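PDB 6B1Z: glutamate--tRNA ligase from Elizabethkingia anophelis, which catalyses the ATP-dependent attachment of glutamate to its cognate tRNA, supplying glutamyl-tRNA for protein synthesis. Local coordinates for residues Lys372-Glu377 and Asp403-Gly408; Asn378-Ser383 and Phe411-Glu416; Ala387-Gly392 and Leu490-Gly495. All coordinates share one frame; numbering follows the deposited sequence. Where two conformers were deposited one is given.

Interaction 1 (Lys372-Glu377 and Asp403-Gly408). With EDO (1,2-ethanediol), chain X.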
loop_
_atom_site.group_PDB
_atom_site.type_symbol
_atom_site.label_atom_id
_atom_site.label_comp_id
_atom_site.label_asym_id
_atom_site.label_seq_id
_atom_site.Cartn_x
_atom_site.Cartn_y
_atom_site.Cartn_z
ATOM N N LYS A 372 -19.536 16.086 5.829
ATOM C CA LYS A 372 -20.712 15.942 6.681
ATOM C C LYS A 372 -20.569 14.772 7.642
ATOM O O LYS A 372 -21.111 14.818 8.756
ATOM C CB LYS A 372 -21.970 15.774 5.815
ATOM C CG LYS A 372 -22.394 17.075 5.125
ATOM C CD LYS A 372 -23.631 16.888 4.264
ATOM C CE LYS A 372 -24.845 16.557 5.118
ATOM N NZ LYS A 372 -26.122 16.724 4.351
ATOM N N LYS A 373 -19.882 13.711 7.215
ATOM C CA LYS A 373 -19.608 12.582 8.096
ATOM C C LYS A 373 -18.716 13.013 9.256
ATOM O O LYS A 373 -18.980 12.671 10.415
ATOM C CB LYS A 373 -18.962 11.457 7.285
ATOM C CG LYS A 373 -18.715 10.147 8.013
ATOM C CD LYS A 373 -18.298 9.083 7.002
ATOM C CE LYS A 373 -18.054 7.730 7.652
ATOM N NZ LYS A 373 -16.889 7.765 8.574
ATOM N N VAL A 374 -17.676 13.800 8.969
ATOM C CA VAL A 374 -16.823 14.297 10.051
ATOM C C VAL A 374 -17.623 15.174 11.010
ATOM O O VAL A 374 -17.502 15.051 12.238
ATOM C CB VAL A 374 -15.599 15.037 9.477
ATOM C CG1 VAL A 374 -14.765 15.667 10.598
ATOM C CG2 VAL A 374 -14.734 14.086 8.660
ATOM N N LEU A 375 -18.474 16.061 10.475
ATOM C CA LEU A 375 -19.281 16.910 11.340
ATOM C C LEU A 375 -20.179 16.071 12.240
ATOM O O LEU A 375 -20.271 16.317 13.451
ATOM C CB LEU A 375 -20.119 17.884 10.501
ATOM C CG LEU A 375 -19.346 18.933 9.688
ATOM C CD1 LEU A 375 -20.298 19.965 9.093
ATOM C CD2 LEU A 375 -18.301 19.618 10.532
ATOM N N ALA A 376 -20.842 15.066 11.664
ATOM C CA ALA A 376 -21.739 14.229 12.455
ATOM C C ALA A 376 -20.982 13.504 13.563
ATOM O O ALA A 376 -21.476 13.402 14.695
ATOM C CB ALA A 376 -22.460 13.237 11.544
ATOM N N GLU A 377 -19.768 13.026 13.266
ATOM C CA GLU A 377 -18.947 12.366 14.280
ATOM C C GLU A 377 -18.581 13.304 15.422
ATOM O O GLU A 377 -18.308 12.836 16.533
ATOM C CB GLU A 377 -17.669 11.801 13.647
ATOM C CG GLU A 377 -17.885 10.591 12.753
ATOM C CD GLU A 377 -16.631 10.192 11.985
ATOM O OE1 GLU A 377 -15.598 10.881 12.123
ATOM O OE2 GLU A 377 -16.684 9.191 11.238
ATOM N N ASP A 403 -9.429 17.819 8.186
ATOM C CA ASP A 403 -8.752 19.059 8.577
ATOM C C ASP A 403 -9.679 20.261 8.449
ATOM O O ASP A 403 -9.514 21.250 9.171
ATOM C CB ASP A 403 -7.522 19.333 7.698
ATOM C CG ASP A 403 -6.465 18.258 7.771
ATOM O OD1 ASP A 403 -6.505 17.403 8.678
ATOM O OD2 ASP A 403 -5.569 18.311 6.897
ATOM N N ILE A 404 -10.629 20.209 7.508
ATOM C CA ILE A 404 -11.549 21.325 7.312
ATOM C C ILE A 404 -12.383 21.577 8.568
ATOM O O ILE A 404 -12.704 22.731 8.892
ATOM C CB ILE A 404 -12.434 21.046 6.082
ATOM C CG1 ILE A 404 -11.564 20.930 4.826
ATOM C CG2 ILE A 404 -13.484 22.169 5.889
ATOM C CD1 ILE A 404 -12.343 20.506 3.580
ATOM N N TYR A 405 -12.727 20.521 9.309
ATOM C CA TYR A 405 -13.347 20.725 10.615
ATOM C C TYR A 405 -12.309 20.989 11.703
ATOM O O TYR A 405 -12.424 21.956 12.465
ATOM C CB TYR A 405 -14.196 19.514 11.010
ATOM C CG TYR A 405 -14.703 19.649 12.436
ATOM C CD1 TYR A 405 -15.710 20.549 12.749
ATOM C CD2 TYR A 405 -14.132 18.911 13.470
ATOM C CE1 TYR A 405 -16.155 20.699 14.047
ATOM C CE2 TYR A 405 -14.564 19.059 14.776
ATOM C CZ TYR A 405 -15.581 19.953 15.055
ATOM O OH TYR A 405 -16.022 20.106 16.353
ATOM N N ASN A 406 -11.297 20.132 11.804
ATOM C CA ASN A 406 -10.416 20.203 12.965
ATOM C C ASN A 406 -9.664 21.523 13.029
ATOM O O ASN A 406 -9.364 22.008 14.126
ATOM C CB ASN A 406 -9.439 19.037 12.948
ATOM C CG ASN A 406 -10.104 17.726 13.294
ATOM O OD1 ASN A 406 -11.015 17.682 14.128
ATOM N ND2 ASN A 406 -9.649 16.651 12.672
ATOM N N ASP A 407 -9.356 22.116 11.876
ATOM C CA ASP A 407 -8.701 23.411 11.815
ATOM C C ASP A 407 -9.680 24.552 11.616
ATOM O O ASP A 407 -9.248 25.695 11.457
ATOM C CB ASP A 407 -7.646 23.431 10.699
ATOM C CG ASP A 407 -6.535 22.417 10.926
ATOM O OD1 ASP A 407 -6.324 21.971 12.082
ATOM O OD2 ASP A 407 -5.880 22.036 9.932
ATOM N N GLY A 408 -10.980 24.268 11.618
ATOM C CA GLY A 408 -11.993 25.297 11.450
ATOM C C GLY A 408 -13.069 25.239 12.515
ATOM O O GLY A 408 -14.250 25.500 12.238
HETATM C C1 EDO X . -3.756 19.519 10.647
HETATM O O1 EDO X . -3.546 20.941 10.577
HETATM C C2 EDO X . -4.160 19.101 12.059
HETATM O O2 EDO X . -5.555 19.376 12.294
#
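The ring of Y405 takes L375 at a slant, neither squarely over a face nor at an edge: L375 CD2 lies 3.5 Å from Y405 CD1 and 4.1 Å from Y405 CG. V374 meets the foot of the same side chain, its CG1 3.9 Å from Y405 CB. The Y405 ring also packs against F412 with planes about 40° apart, and touches N378. Y405 starts toward helix 364-377, and with CG anti to its backbone N (chi1 173°) the ring turns to run alongside L375 toward H413. The polar end has a partner in a loop, the OH pairing with NE2 of H413. Away from the interface, K373 NZ forms a salt bridge with E377 OE2 one helical turn on (3.0 Å). D407, just past the other helix, holds a 1,2-ethanediol, probably from crystallisation, through both carboxylate oxygens: OD1 accepts from O2 and OD2 from O1, each at 2.7 Å. Between the helices themselves the chemistry is apolar: two aliphatic residues seat the base and one side of a buried tyrosine, while a hydrogen bond at the far end would limit how its hydroxyl can move.

Interaction 2 (Asn378-Ser383 and Phe411-Glu416)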
loop_
_atom_site.group_PDB
_atom_site.type_symbol
_atom_site.label_atom_id
_atom_site.label_comp_id
_atom_site.label_asym_id
_atom_site.label_seq_id
_atom_site.Cartn_x
_atom_site.Cartn_y
_atom_site.Cartn_z
ATOM N N ASN A 378 -18.580 14.613 15.179
ATOM C CA ASN A 378 -18.285 15.611 16.193
ATOM C C ASN A 378 -19.536 16.319 16.707
ATOM O O ASN A 378 -19.431 17.400 17.299
ATOM C CB ASN A 378 -17.274 16.620 15.641
ATOM C CG ASN A 378 -15.894 16.018 15.480
ATOM O OD1 ASN A 378 -15.114 15.976 16.431
ATOM N ND2 ASN A 378 -15.593 15.528 14.288
ATOM N N ASN A 379 -20.715 15.731 16.471
ATOM C CA ASN A 379 -21.982 16.265 16.975
ATOM C C ASN A 379 -22.211 17.704 16.513
ATOM O O ASN A 379 -22.681 18.551 17.273
ATOM C CB ASN A 379 -22.051 16.168 18.502
ATOM C CG ASN A 379 -21.858 14.750 19.007
ATOM O OD1 ASN A 379 -22.384 13.795 18.435
ATOM N ND2 ASN A 379 -21.091 14.606 20.083
ATOM N N VAL A 380 -21.871 17.988 15.259
ATOM C CA VAL A 380 -22.072 19.307 14.673
ATOM C C VAL A 380 -22.996 19.159 13.473
ATOM O O VAL A 380 -22.877 18.200 12.705
ATOM C CB VAL A 380 -20.733 19.964 14.265
ATOM C CG1 VAL A 380 -20.966 21.100 13.278
ATOM C CG2 VAL A 380 -20.006 20.485 15.501
ATOM N N GLU A 381 -23.921 20.107 13.320
ATOM C CA GLU A 381 -24.821 20.132 12.174
ATOM C C GLU A 381 -24.829 21.532 11.585
ATOM O O GLU A 381 -24.930 22.516 12.323
ATOM C CB GLU A 381 -26.242 19.719 12.574
ATOM N N VAL A 382 -24.727 21.624 10.256
ATOM C CA VAL A 382 -24.827 22.898 9.562
ATOM C C VAL A 382 -25.554 22.652 8.243
ATOM O O VAL A 382 -25.649 21.520 7.768
ATOM C CB VAL A 382 -23.431 23.539 9.352
ATOM C CG1 VAL A 382 -22.659 22.849 8.234
ATOM C CG2 VAL A 382 -23.526 25.033 9.133
ATOM N N SER A 383 -26.114 23.724 7.681
ATOM C CA SER A 383 -26.772 23.606 6.386
ATOM C C SER A 383 -25.765 23.214 5.316
ATOM O O SER A 383 -24.575 23.509 5.426
ATOM C CB SER A 383 -27.444 24.927 6.004
ATOM O OG SER A 383 -26.479 25.941 5.777
ATOM N N PHE A 411 -15.838 27.931 13.135
ATOM C CA PHE A 411 -17.078 28.072 12.379
ATOM C C PHE A 411 -18.273 27.573 13.168
ATOM O O PHE A 411 -19.408 27.974 12.883
ATOM C CB PHE A 411 -17.007 27.309 11.050
ATOM C CG PHE A 411 -16.123 27.951 10.017
ATOM C CD1 PHE A 411 -16.442 29.189 9.471
ATOM C CD2 PHE A 411 -14.995 27.294 9.554
ATOM C CE1 PHE A 411 -15.636 29.766 8.498
ATOM C CE2 PHE A 411 -14.180 27.873 8.587
ATOM C CZ PHE A 411 -14.504 29.109 8.061
ATOM N N PHE A 412 -18.039 26.710 14.152
ATOM C CA PHE A 412 -19.096 25.999 14.851
ATOM C C PHE A 412 -19.117 26.240 16.353
ATOM O O PHE A 412 -20.139 25.956 16.988
ATOM C CB PHE A 412 -18.962 24.491 14.586
ATOM C CG PHE A 412 -18.659 24.157 13.152
ATOM C CD1 PHE A 412 -19.669 24.158 12.198
ATOM C CD2 PHE A 412 -17.365 23.860 12.754
ATOM C CE1 PHE A 412 -19.392 23.858 10.878
ATOM C CE2 PHE A 412 -17.082 23.560 11.434
ATOM C CZ PHE A 412 -18.096 23.559 10.499
ATOM N N HIS A 413 -18.034 26.760 16.932
ATOM C CA HIS A 413 -17.910 26.933 18.378
ATOM C C HIS A 413 -17.296 28.292 18.677
ATOM O O HIS A 413 -16.300 28.672 18.054
ATOM C CB HIS A 413 -17.036 25.834 18.997
ATOM C CG HIS A 413 -17.397 24.449 18.562
ATOM N ND1 HIS A 413 -18.541 23.807 18.988
ATOM C CD2 HIS A 413 -16.758 23.575 17.747
ATOM C CE1 HIS A 413 -18.593 22.601 18.453
ATOM N NE2 HIS A 413 -17.523 22.435 17.693
ATOM N N ALA A 414 -17.873 29.013 19.649
ATOM C CA ALA A 414 -17.300 30.286 20.053
ATOM C C ALA A 414 -16.047 30.069 20.900
ATOM O O ALA A 414 -15.928 29.061 21.602
ATOM C CB ALA A 414 -18.318 31.101 20.846
ATOM N N PRO A 415 -15.094 31.001 20.855
ATOM C CA PRO A 415 -13.925 30.887 21.733
ATOM C C PRO A 415 -14.319 31.085 23.189
ATOM O O PRO A 415 -15.138 31.947 23.521
ATOM C CB PRO A 415 -12.995 32.010 21.249
ATOM C CG PRO A 415 -13.587 32.504 19.953
ATOM C CD PRO A 415 -15.049 32.219 20.030
ATOM N N GLU A 416 -13.725 30.271 24.060
ATOM C CA GLU A 416 -13.954 30.394 25.494
ATOM C C GLU A 416 -12.876 31.228 26.178
ATOM O O GLU A 416 -13.173 31.968 27.123
ATOM C CB GLU A 416 -14.036 29.003 26.127
ATOM C CG GLU A 416 -15.239 28.203 25.655
ATOM C CD GLU A 416 -15.161 26.739 26.032
ATOM O OE1 GLU A 416 -14.189 26.346 26.712
ATOM O OE2 GLU A 416 -16.072 25.979 25.641
#
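V380 and F412 share most of this contact, each giving about 60 Å² to it, and the two side chains cross at close to a right angle. CG1 of V380 does the touching, 3.5 Å from F412 CD1 and 3.8 Å from F412 CG, approaching the ring obliquely. The valine's chi1 of 162° puts CG1 anti to the backbone N and leaves CG2 on the other branch to meet H413. There CG2 comes within 3.8 Å of H413 NE2, again at a slant to the ring, so one valine forks between two consecutive aromatic residues. That NE2 is also bonded to the hydroxyl of Y405, which ties the imidazole to helix 401-406. V382, two residues on, adds a looser touch: its CG1 lies near the plane of the F412 ring at the edge, 4.3 Å from F412 CE1. Neighbours in the chain lie over the rings. F411 CB sits 3.7 Å above the plane of the F412 ring, over its centre, and F412 CB lies above the H413 ring toward its rim. Beyond these segments F412 reaches F371, L375 and I390, and so bridges from the loop to two helices. The 378-383 segment is a short, largely extended link between helices 364-377 and 384-394. N379, with positive phi (57°), is the C-prime residue of a Schellman motif in which V380 N bonds to L375 O and N379 N to A376 O. V380 packs on L375, the apolar contact that commonly accompanies this motif. At the other end S383 OG accepts from K386 N. A Schellman motif ending one helix and a serine N-cap starting the next are standard helix terminations; here the link between them packs on F412 and H413 within the helical anticodon-binding region.

Interaction 3 (Ala387-Gly392 and Leu490-Gly495); sequences ALKIIG and LMEMIG
This is a partly buried, side-chain-mediated packing of two nearly antiparallel helices, 384-394 and 487-507, in the anticodon-binding region. The axes of the two segments run at 158° to each other and come no closer than 10.8 Å, so long side chains have to span the gap. M493 does most of this. Its chain curls at chi2 (-58°) and chi3, bringing the thioether round against K389: SD lies 3.6 Å from K389 CB, and CE is tightly packed at 3.5 Å from K389 CD. Roughly at right angles to the lysine contact, as seen from SD, I390 slides past in the opposite direction, CG1 at 4.1 Å from M493 SD. F411, from a loop, packs on both I390 and M493. Toward the exposed rim, the aliphatic part of K389 crosses E492, and E492 OE2 lies 3.8 Å from K389 CD. Any attraction is probably modest, with K389 NZ 4.8 Å from E492 OE2; K389 NZ also makes a long, weak ion pair with E385. E492 OE1 accepts from A449 N. Such antiparallel helix packing, bridged by a methionine lying against an isoleucine and the aliphatic part of a lysine, belongs to the all-helical architecture of the anticodon-binding part in bacterial glutamyl-tRNA synthetases.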
loop_
_atom_site.group_PDB
_atom_site.type_symbol
_atom_site.label_atom_id
_atom_site.label_comp_id
_atom_site.label_asym_id
_atom_site.label_seq_id
_atom_site.Cartn_x
_atom_site.Cartn_y
_atom_site.Cartn_z
ATOM N N ALA A 387 -21.961 24.479 4.667
ATOM C CA ALA A 387 -20.888 23.492 4.575
ATOM C C ALA A 387 -20.086 23.661 3.293
ATOM O O ALA A 387 -18.853 23.591 3.317
ATOM C CB ALA A 387 -21.470 22.086 4.661
ATOM N N LEU A 388 -20.763 23.862 2.158
ATOM C CA LEU A 388 -20.040 24.037 0.898
ATOM C C LEU A 388 -19.180 25.292 0.925
ATOM O O LEU A 388 -18.060 25.292 0.404
ATOM C CB LEU A 388 -21.018 24.092 -0.280
ATOM C CG LEU A 388 -21.712 22.788 -0.647
ATOM C CD1 LEU A 388 -22.721 23.069 -1.752
ATOM C CD2 LEU A 388 -20.748 21.737 -1.127
ATOM N N LYS A 389 -19.684 26.371 1.525
ATOM C CA LYS A 389 -18.900 27.596 1.616
ATOM C C LYS A 389 -17.685 27.402 2.519
ATOM O O LYS A 389 -16.592 27.894 2.208
ATOM C CB LYS A 389 -19.775 28.746 2.108
ATOM C CG LYS A 389 -20.779 29.219 1.063
ATOM C CD LYS A 389 -21.372 30.573 1.421
ATOM C CE LYS A 389 -22.344 31.061 0.363
ATOM N NZ LYS A 389 -23.694 30.461 0.524
ATOM N N ILE A 390 -17.850 26.673 3.625
ATOM C CA ILE A 390 -16.718 26.393 4.509
ATOM C C ILE A 390 -15.672 25.553 3.777
ATOM O O ILE A 390 -14.469 25.841 3.837
ATOM C CB ILE A 390 -17.207 25.712 5.805
ATOM C CG1 ILE A 390 -17.976 26.728 6.671
ATOM C CG2 ILE A 390 -16.020 25.078 6.575
ATOM C CD1 ILE A 390 -18.742 26.123 7.831
ATOM N N ILE A 391 -16.117 24.528 3.041
ATOM C CA ILE A 391 -15.189 23.711 2.256
ATOM C C ILE A 391 -14.415 24.588 1.279
ATOM O O ILE A 391 -13.187 24.475 1.159
ATOM C CB ILE A 391 -15.951 22.583 1.529
ATOM C CG1 ILE A 391 -16.465 21.533 2.525
ATOM C CG2 ILE A 391 -15.072 21.922 0.454
ATOM C CD1 ILE A 391 -17.517 20.611 1.911
ATOM N N GLY A 392 -15.115 25.494 0.584
ATOM C CA GLY A 392 -14.436 26.367 -0.364
ATOM C C GLY A 392 -13.394 27.258 0.291
ATOM O O GLY A 392 -12.341 27.527 -0.293
ATOM N N LEU A 490 -15.365 34.761 7.605
ATOM C CA LEU A 490 -15.759 34.106 8.851
ATOM C C LEU A 490 -17.036 34.714 9.421
ATOM O O LEU A 490 -17.928 33.986 9.877
ATOM C CB LEU A 490 -14.621 34.189 9.869
ATOM C CG LEU A 490 -14.946 33.640 11.264
ATOM C CD1 LEU A 490 -15.470 32.216 11.170
ATOM C CD2 LEU A 490 -13.710 33.695 12.149
ATOM N N MET A 491 -17.145 36.045 9.406
ATOM C CA MET A 491 -18.343 36.691 9.934
ATOM C C MET A 491 -19.588 36.255 9.170
ATOM O O MET A 491 -20.623 35.964 9.776
ATOM C CB MET A 491 -18.187 38.211 9.892
ATOM C CG MET A 491 -17.127 38.730 10.845
ATOM S SD MET A 491 -16.507 40.366 10.412
ATOM C CE MET A 491 -17.862 41.389 10.985
ATOM N N GLU A 492 -19.495 36.182 7.838
ATOM C CA GLU A 492 -20.632 35.724 7.043
ATOM C C GLU A 492 -21.037 34.303 7.420
ATOM O O GLU A 492 -22.231 33.984 7.463
ATOM C CB GLU A 492 -20.302 35.801 5.551
ATOM C CG GLU A 492 -21.432 35.306 4.650
ATOM C CD GLU A 492 -21.020 35.174 3.196
ATOM O OE1 GLU A 492 -20.213 36.001 2.725
ATOM O OE2 GLU A 492 -21.500 34.235 2.524
ATOM N N MET A 493 -20.057 33.442 7.706
ATOM C CA MET A 493 -20.355 32.039 7.986
ATOM C C MET A 493 -21.076 31.880 9.320
ATOM O O MET A 493 -22.067 31.146 9.413
ATOM C CB MET A 493 -19.071 31.208 7.959
ATOM C CG MET A 493 -18.444 31.016 6.573
ATOM S SD MET A 493 -19.540 30.234 5.362
ATOM C CE MET A 493 -20.158 31.678 4.500
ATOM N N ILE A 494 -20.600 32.559 10.366
ATOM C CA ILE A 494 -21.224 32.395 11.676
ATOM C C ILE A 494 -22.444 33.293 11.855
ATOM O O ILE A 494 -23.245 33.059 12.769
ATOM C CB ILE A 494 -20.220 32.642 12.817
ATOM C CG1 ILE A 494 -19.756 34.101 12.830
ATOM C CG2 ILE A 494 -19.041 31.686 12.705
ATOM C CD1 ILE A 494 -18.829 34.441 13.981
ATOM N N GLY A 495 -22.611 34.312 11.013
ATOM C CA GLY A 495 -23.804 35.133 11.027
ATOM C C GLY A 495 -23.695 36.344 11.942
ATOM O O GLY A 495 -22.814 36.450 12.799
#

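Overall arrangement
All three contacts lie within the anticodon-binding region, their centres 9 to 13 Å apart. Their first segments come in order along helix 364-377, the following loop and helix 384-394; their second segments lie on helix 401-406, the next loop and, some seventy residues later, helix 487-507. The segments thus alternate along the chain and interlock. Interactions 1 and 2 join through two rings, Y405 CD1 lying 3.6 Å from F412 CE2. F411 carries interaction 2 into interaction 3, its CE1 3.6 Å from M493 CG, and I404 meets I390 between interactions 1 and 3. A chain of apolar contacts links the helices early in this region to its C-terminal helix, consistent with one packed unit.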